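Phospholethanolamine N-methyltransferase 2 (Haemonchus contortus, PDB 4KRI) probably transfers methyl groups from S-adenosylmethionine to phosphomonomethylethanolamine and related intermediates on the nematode route to phosphocholine. Local coordinates at residues A[82-87]-A[123-128]; A[89-94]-A[161-166]. All blocks are in the same frame, centred on the assembly; numbering follows the deposited sequence.

How the interactions relate
Helix 80-93 supplies the first side of both contacts, 82-87 to interaction 1 and 89-94 to interaction 2. The chain then runs through strand 98-105 and helix 114-124 to 123-128, where interaction 1 closes a loop of 35 residues. Strands 127-129 and 132-143 follow before 161-166, at the end of strand 156-166, closes the 66-residue loop of interaction 2. The two loops therefore cross rather than nest. Interaction 1 ties helix 80-93 to the residue just past helix 114-124, interaction 2 ties the end of the same helix to strand 156-166. Their centres lie about 9 Å apart, and L91 of interaction 2 packs against F125 and L127 of interaction 1.

Interaction 1 (A[82-87]-A[123-128]); sequences KLDKFI and DVFRLE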
loop_
_atom_site.group_PDB
_atom_site.type_symbol
_atom_site.label_atom_id
_atom_site.label_comp_id
_atom_site.label_asym_id
_atom_site.label_seq_id
_atom_site.Cartn_x
_atom_site.Cartn_y
_atom_site.Cartn_z
ATOM N N LYS A 82 -15.269 -17.202 -16.667
ATOM C CA LYS A 82 -13.993 -17.272 -17.376
ATOM C C LYS A 82 -12.818 -16.979 -16.450
ATOM O O LYS A 82 -11.769 -17.618 -16.557
ATOM C CB LYS A 82 -13.957 -16.312 -18.564
ATOM C CG LYS A 82 -14.919 -16.679 -19.689
ATOM C CD LYS A 82 -14.666 -15.824 -20.914
ATOM C CE LYS A 82 -15.728 -16.067 -21.978
ATOM N NZ LYS A 82 -15.771 -14.951 -22.967
ATOM N N LEU A 83 -12.983 -16.010 -15.553
ATOM C CA LEU A 83 -11.927 -15.682 -14.595
ATOM C C LEU A 83 -11.664 -16.876 -13.677
ATOM O O LEU A 83 -10.515 -17.188 -13.373
ATOM C CB LEU A 83 -12.285 -14.432 -13.780
ATOM C CG LEU A 83 -11.222 -13.910 -12.803
ATOM C CD1 LEU A 83 -9.959 -13.507 -13.532
ATOM C CD2 LEU A 83 -11.745 -12.742 -11.996
ATOM N N ASP A 84 -12.723 -17.563 -13.263
ATOM C CA ASP A 84 -12.562 -18.734 -12.401
ATOM C C ASP A 84 -11.785 -19.850 -13.105
ATOM O O ASP A 84 -10.961 -20.530 -12.487
ATOM C CB ASP A 84 -13.921 -19.274 -11.955
ATOM C CG ASP A 84 -14.615 -18.370 -10.963
ATOM O OD1 ASP A 84 -13.947 -17.525 -10.331
ATOM O OD2 ASP A 84 -15.843 -18.523 -10.806
ATOM N N LYS A 85 -12.064 -20.054 -14.388
ATOM C CA LYS A 85 -11.315 -21.032 -15.171
ATOM C C LYS A 85 -9.831 -20.681 -15.220
ATOM O O LYS A 85 -8.978 -21.560 -15.096
ATOM C CB LYS A 85 -11.890 -21.178 -16.586
ATOM C CG LYS A 85 -12.873 -22.317 -16.703
ATOM C CD LYS A 85 -13.796 -22.141 -17.891
ATOM C CE LYS A 85 -14.811 -23.273 -17.948
ATOM N NZ LYS A 85 -14.130 -24.600 -18.058
ATOM N N PHE A 86 -9.526 -19.398 -15.384
ATOM C CA PHE A 86 -8.133 -18.968 -15.436
ATOM C C PHE A 86 -7.429 -19.163 -14.104
ATOM O O PHE A 86 -6.314 -19.669 -14.063
ATOM C CB PHE A 86 -7.995 -17.499 -15.846
ATOM C CG PHE A 86 -6.661 -16.912 -15.486
ATOM C CD1 PHE A 86 -5.530 -17.223 -16.228
ATOM C CD2 PHE A 86 -6.525 -16.079 -14.388
ATOM C CE1 PHE A 86 -4.287 -16.701 -15.886
ATOM C CE2 PHE A 86 -5.287 -15.557 -14.040
ATOM C CZ PHE A 86 -4.168 -15.864 -14.798
ATOM N N ILE A 87 -8.058 -18.735 -13.014
ATOM C CA ILE A 87 -7.397 -18.848 -11.711
ATOM C C ILE A 87 -7.146 -20.312 -11.395
ATOM O O ILE A 87 -6.089 -20.675 -10.875
ATOM C CB ILE A 87 -8.215 -18.210 -10.590
ATOM C CG1 ILE A 87 -8.442 -16.732 -10.901
ATOM C CG2 ILE A 87 -7.493 -18.359 -9.259
ATOM C CD1 ILE A 87 -9.407 -16.041 -9.950
ATOM N N ASP A 123 -7.517 -13.126 -3.928
ATOM C CA ASP A 123 -7.121 -13.426 -2.545
ATOM C C ASP A 123 -8.056 -14.445 -1.892
ATOM O O ASP A 123 -7.666 -15.167 -0.971
ATOM C CB ASP A 123 -7.078 -12.132 -1.721
ATOM C CG ASP A 123 -6.190 -12.239 -0.488
ATOM O OD1 ASP A 123 -5.102 -12.852 -0.564
ATOM O OD2 ASP A 123 -6.578 -11.701 0.567
ATOM N N VAL A 124 -9.289 -14.500 -2.384
ATOM C CA VAL A 124 -10.342 -15.318 -1.787
ATOM C C VAL A 124 -10.463 -16.696 -2.447
ATOM O O VAL A 124 -10.837 -17.674 -1.796
ATOM C CB VAL A 124 -11.693 -14.549 -1.834
ATOM C CG1 VAL A 124 -12.879 -15.477 -1.685
ATOM C CG2 VAL A 124 -11.717 -13.468 -0.757
ATOM N N PHE A 125 -10.128 -16.775 -3.730
ATOM C CA PHE A 125 -10.297 -18.016 -4.491
ATOM C C PHE A 125 -9.564 -19.223 -3.887
ATOM O O PHE A 125 -8.401 -19.135 -3.502
ATOM C CB PHE A 125 -9.875 -17.823 -5.953
ATOM C CG PHE A 125 -10.406 -18.882 -6.879
ATOM C CD1 PHE A 125 -11.600 -18.691 -7.557
ATOM C CD2 PHE A 125 -9.715 -20.071 -7.071
ATOM C CE1 PHE A 125 -12.099 -19.664 -8.410
ATOM C CE2 PHE A 125 -10.205 -21.051 -7.924
ATOM C CZ PHE A 125 -11.398 -20.847 -8.599
ATOM N N ARG A 126 -10.263 -20.349 -3.808
ATOM C CA ARG A 126 -9.670 -21.573 -3.278
ATOM C C ARG A 126 -9.899 -22.744 -4.228
ATOM O O ARG A 126 -10.962 -22.865 -4.835
ATOM C CB ARG A 126 -10.244 -21.893 -1.889
ATOM C CG ARG A 126 -9.834 -20.921 -0.786
ATOM C CD ARG A 126 -8.338 -20.979 -0.508
ATOM N NE ARG A 126 -7.919 -20.005 0.501
ATOM C CZ ARG A 126 -7.426 -18.801 0.223
ATOM N NH1 ARG A 126 -7.289 -18.409 -1.042
ATOM N NH2 ARG A 126 -7.059 -17.990 1.206
ATOM N N LEU A 127 -8.890 -23.599 -4.369
ATOM C CA LEU A 127 -9.010 -24.780 -5.217
ATOM C C LEU A 127 -8.652 -26.025 -4.424
ATOM O O LEU A 127 -7.643 -26.049 -3.718
ATOM C CB LEU A 127 -8.088 -24.659 -6.436
ATOM C CG LEU A 127 -8.037 -25.875 -7.357
ATOM C CD1 LEU A 127 -9.401 -26.126 -7.959
ATOM C CD2 LEU A 127 -6.977 -25.691 -8.455
ATOM N N GLU A 128 -9.477 -27.063 -4.527
ATOM C CA GLU A 128 -9.127 -28.326 -3.888
ATOM C C GLU A 128 -7.905 -28.975 -4.548
ATOM O O GLU A 128 -7.861 -29.151 -5.760
ATOM C CB GLU A 128 -10.306 -29.300 -3.911
ATOM C CG GLU A 128 -9.930 -30.693 -3.427
ATOM C CD GLU A 128 -11.082 -31.677 -3.501
ATOM O OE1 GLU A 128 -12.153 -31.391 -2.921
ATOM O OE2 GLU A 128 -10.916 -32.739 -4.141
#
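In the N-terminal alpha/beta unit, whose strand order is consistent with a Rossmann-like methyltransferase fold, F125 packs on D84 and I87 of helix 80-93. The phenylalanine is the first residue to leave helical geometry after helix 114-124, while D84 and I87 sit one turn apart on their helix. The closest pair of CA atoms, those of I87 and F125, is 7.8 Å apart, and side chains fill the difference. The CB of F125 points toward helix 80-93, and a chi1 of -162°, CG turned away from the backbone N, lays the ring against I87. I87 CB stands over the centre of one ring face, 4.2 Å from the centroid and 9° off the normal, a CH-pi contact. From the same residue, the CG2 branch reaches F125 CD2 at 3.6 Å. D84 meets the far part of the ring, its OD1 lying 3.4 Å from F125 CE1 with the carboxylate and ring planes 42° apart. That same OD1 is hydrogen-bonded to Y121 OH, which probably helps to hold the carboxylate beside the ring. Behind F125 the turn is tied by its neighbour: R126 folds back on the backbone, and its NH1 gives hydrogen bonds to D123 O and F125 O. The latter measures 2.8 Å from R126 NH1 to F125 O, the donor standing above the carbonyl plane while the oxygen lies in the plane of the guanidinium.

Interaction 2 (A[89-94]-A[161-166]); sequences AALRSL and LMKKPF
The last turn of helix 80-93 faces strand 156-166 most closely where the CA atoms of L91 and K163 stand 6.7 Å apart, and at L94 the chain abandons helical geometry. K163 crosses the gap. A chi1 of -177° swings its CG opposite the backbone N, and the chain stays extended all the way out, delivering NZ to the end of the helix. There K163 NZ donates to two backbone oxygens, L91 O at 2.8 Å and L94 O at 2.9 Å. Neither bond lies in its carbonyl plane, yet both approach fairly straight, with C=O...NZ angles of 150° at L91 and 156° at L94. The arrangement is a lysine closing the C-terminal end of a helix in the N-terminal alpha/beta unit, where its positive charge should be well placed against the helix dipole. A salt bridge to E129 gives the same buried NZ a further partner. The methylene chain is packed on the way: K163 CG touches L91 CD2 at 3.8 Å, and further out K163 CD lies 4.0 Å from L94 CB. F136 of the neighbouring strand 132-143 packs against both leucines. Within the final turn, where several backbone hydrogen bonds are weak, S93 adds a side-chain bond of its own, from S93 OG back to A90 O at 2.9 Å.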
loop_
_atom_site.group_PDB
_atom_site.type_symbol
_atom_site.label_atom_id
_atom_site.label_comp_id
_atom_site.label_asym_id
_atom_site.label_seq_id
_atom_site.Cartn_x
_atom_site.Cartn_y
_atom_site.Cartn_z
ATOM N N ALA A 89 -6.729 -22.744 -13.619
ATOM C CA ALA A 89 -5.675 -23.266 -14.488
ATOM C C ALA A 89 -4.315 -22.744 -14.035
ATOM O O ALA A 89 -3.314 -23.454 -14.093
ATOM C CB ALA A 89 -5.939 -22.883 -15.943
ATOM N N ALA A 90 -4.279 -21.495 -13.586
ATOM C CA ALA A 90 -3.031 -20.917 -13.098
ATOM C C ALA A 90 -2.522 -21.661 -11.867
ATOM O O ALA A 90 -1.344 -22.003 -11.789
ATOM C CB ALA A 90 -3.210 -19.431 -12.800
ATOM N N LEU A 91 -3.415 -21.926 -10.916
ATOM C CA LEU A 91 -3.060 -22.682 -9.716
ATOM C C LEU A 91 -2.593 -24.093 -10.048
ATOM O O LEU A 91 -1.616 -24.577 -9.469
ATOM C CB LEU A 91 -4.239 -22.729 -8.738
ATOM C CG LEU A 91 -4.467 -21.420 -7.974
ATOM C CD1 LEU A 91 -5.824 -21.434 -7.273
ATOM C CD2 LEU A 91 -3.360 -21.196 -6.944
ATOM N N ARG A 92 -3.271 -24.762 -10.976
ATOM C CA ARG A 92 -2.847 -26.112 -11.333
ATOM C C ARG A 92 -1.456 -26.132 -11.970
ATOM O O ARG A 92 -0.689 -27.071 -11.765
ATOM C CB ARG A 92 -3.875 -26.792 -12.246
ATOM C CG ARG A 92 -5.155 -27.162 -11.515
ATOM C CD ARG A 92 -6.158 -27.865 -12.428
ATOM N NE ARG A 92 -7.421 -28.098 -11.730
ATOM C CZ ARG A 92 -8.590 -28.329 -12.325
ATOM N NH1 ARG A 92 -8.678 -28.360 -13.651
ATOM N NH2 ARG A 92 -9.679 -28.524 -11.586
ATOM N N SER A 93 -1.117 -25.085 -12.719
ATOM C CA SER A 93 0.134 -25.081 -13.471
ATOM C C SER A 93 1.351 -24.814 -12.589
ATOM O O SER A 93 2.478 -25.164 -12.957
ATOM C CB SER A 93 0.089 -24.020 -14.567
ATOM O OG SER A 93 0.377 -22.745 -14.011
ATOM N N LEU A 94 1.130 -24.180 -11.439
ATOM C CA LEU A 94 2.238 -23.752 -10.576
ATOM C C LEU A 94 2.585 -24.773 -9.511
ATOM O O LEU A 94 1.705 -25.441 -8.975
ATOM C CB LEU A 94 1.896 -22.431 -9.874
ATOM C CG LEU A 94 1.952 -21.192 -10.770
ATOM C CD1 LEU A 94 1.184 -20.045 -10.118
ATOM C CD2 LEU A 94 3.396 -20.774 -11.037
ATOM N N LEU A 161 1.668 -12.587 -6.974
ATOM C CA LEU A 161 0.957 -13.508 -6.069
ATOM C C LEU A 161 1.740 -14.808 -5.972
ATOM O O LEU A 161 2.487 -15.146 -6.885
ATOM C CB LEU A 161 -0.437 -13.806 -6.639
ATOM C CG LEU A 161 -1.325 -12.611 -6.998
ATOM C CD1 LEU A 161 -2.533 -13.068 -7.819
ATOM C CD2 LEU A 161 -1.782 -11.891 -5.747
ATOM N N MET A 162 1.573 -15.544 -4.874
ATOM C CA MET A 162 2.295 -16.803 -4.702
ATOM C C MET A 162 1.325 -17.925 -4.362
ATOM O O MET A 162 0.430 -17.742 -3.533
ATOM C CB MET A 162 3.334 -16.643 -3.578
ATOM C CG MET A 162 4.227 -17.855 -3.359
ATOM S SD MET A 162 5.716 -17.472 -2.391
ATOM C CE MET A 162 5.419 -15.731 -2.025
ATOM N N LYS A 163 1.497 -19.088 -4.986
ATOM C CA LYS A 163 0.638 -20.234 -4.685
ATOM C C LYS A 163 0.987 -20.811 -3.319
ATOM O O LYS A 163 2.154 -21.090 -3.047
ATOM C CB LYS A 163 0.834 -21.325 -5.726
ATOM C CG LYS A 163 -0.088 -22.527 -5.512
ATOM C CD LYS A 163 0.203 -23.646 -6.512
ATOM C CE LYS A 163 -0.676 -24.858 -6.228
ATOM N NZ LYS A 163 -0.533 -25.930 -7.256
ATOM N N LYS A 164 -0.021 -21.004 -2.469
ATOM C CA LYS A 164 0.191 -21.518 -1.108
ATOM C C LYS A 164 -0.880 -22.544 -0.750
ATOM O O LYS A 164 -1.967 -22.556 -1.342
ATOM C CB LYS A 164 0.146 -20.374 -0.087
ATOM C CG LYS A 164 1.266 -19.372 -0.217
ATOM C CD LYS A 164 2.610 -20.000 0.126
ATOM C CE LYS A 164 3.711 -18.939 0.140
ATOM N NZ LYS A 164 5.055 -19.520 0.420
ATOM N N PRO A 165 -0.564 -23.432 0.203
ATOM C CA PRO A 165 -1.563 -24.377 0.718
ATOM C C PRO A 165 -2.432 -23.714 1.791
ATOM O O PRO A 165 -1.929 -22.878 2.551
ATOM C CB PRO A 165 -0.701 -25.476 1.342
ATOM C CG PRO A 165 0.522 -24.741 1.828
ATOM C CD PRO A 165 0.780 -23.686 0.757
ATOM N N PHE A 166 -3.717 -24.071 1.851
ATOM C CA PHE A 166 -4.621 -23.501 2.859
ATOM C C PHE A 166 -5.499 -24.559 3.530
ATOM O O PHE A 166 -5.893 -25.536 2.886
ATOM C CB PHE A 166 -5.538 -22.435 2.237
ATOM C CG PHE A 166 -4.832 -21.174 1.832
ATOM C CD1 PHE A 166 -4.628 -20.144 2.746
ATOM C CD2 PHE A 166 -4.391 -21.005 0.529
ATOM C CE1 PHE A 166 -3.982 -18.973 2.369
ATOM C CE2 PHE A 166 -3.744 -19.844 0.144
ATOM C CZ PHE A 166 -3.538 -18.824 1.059
#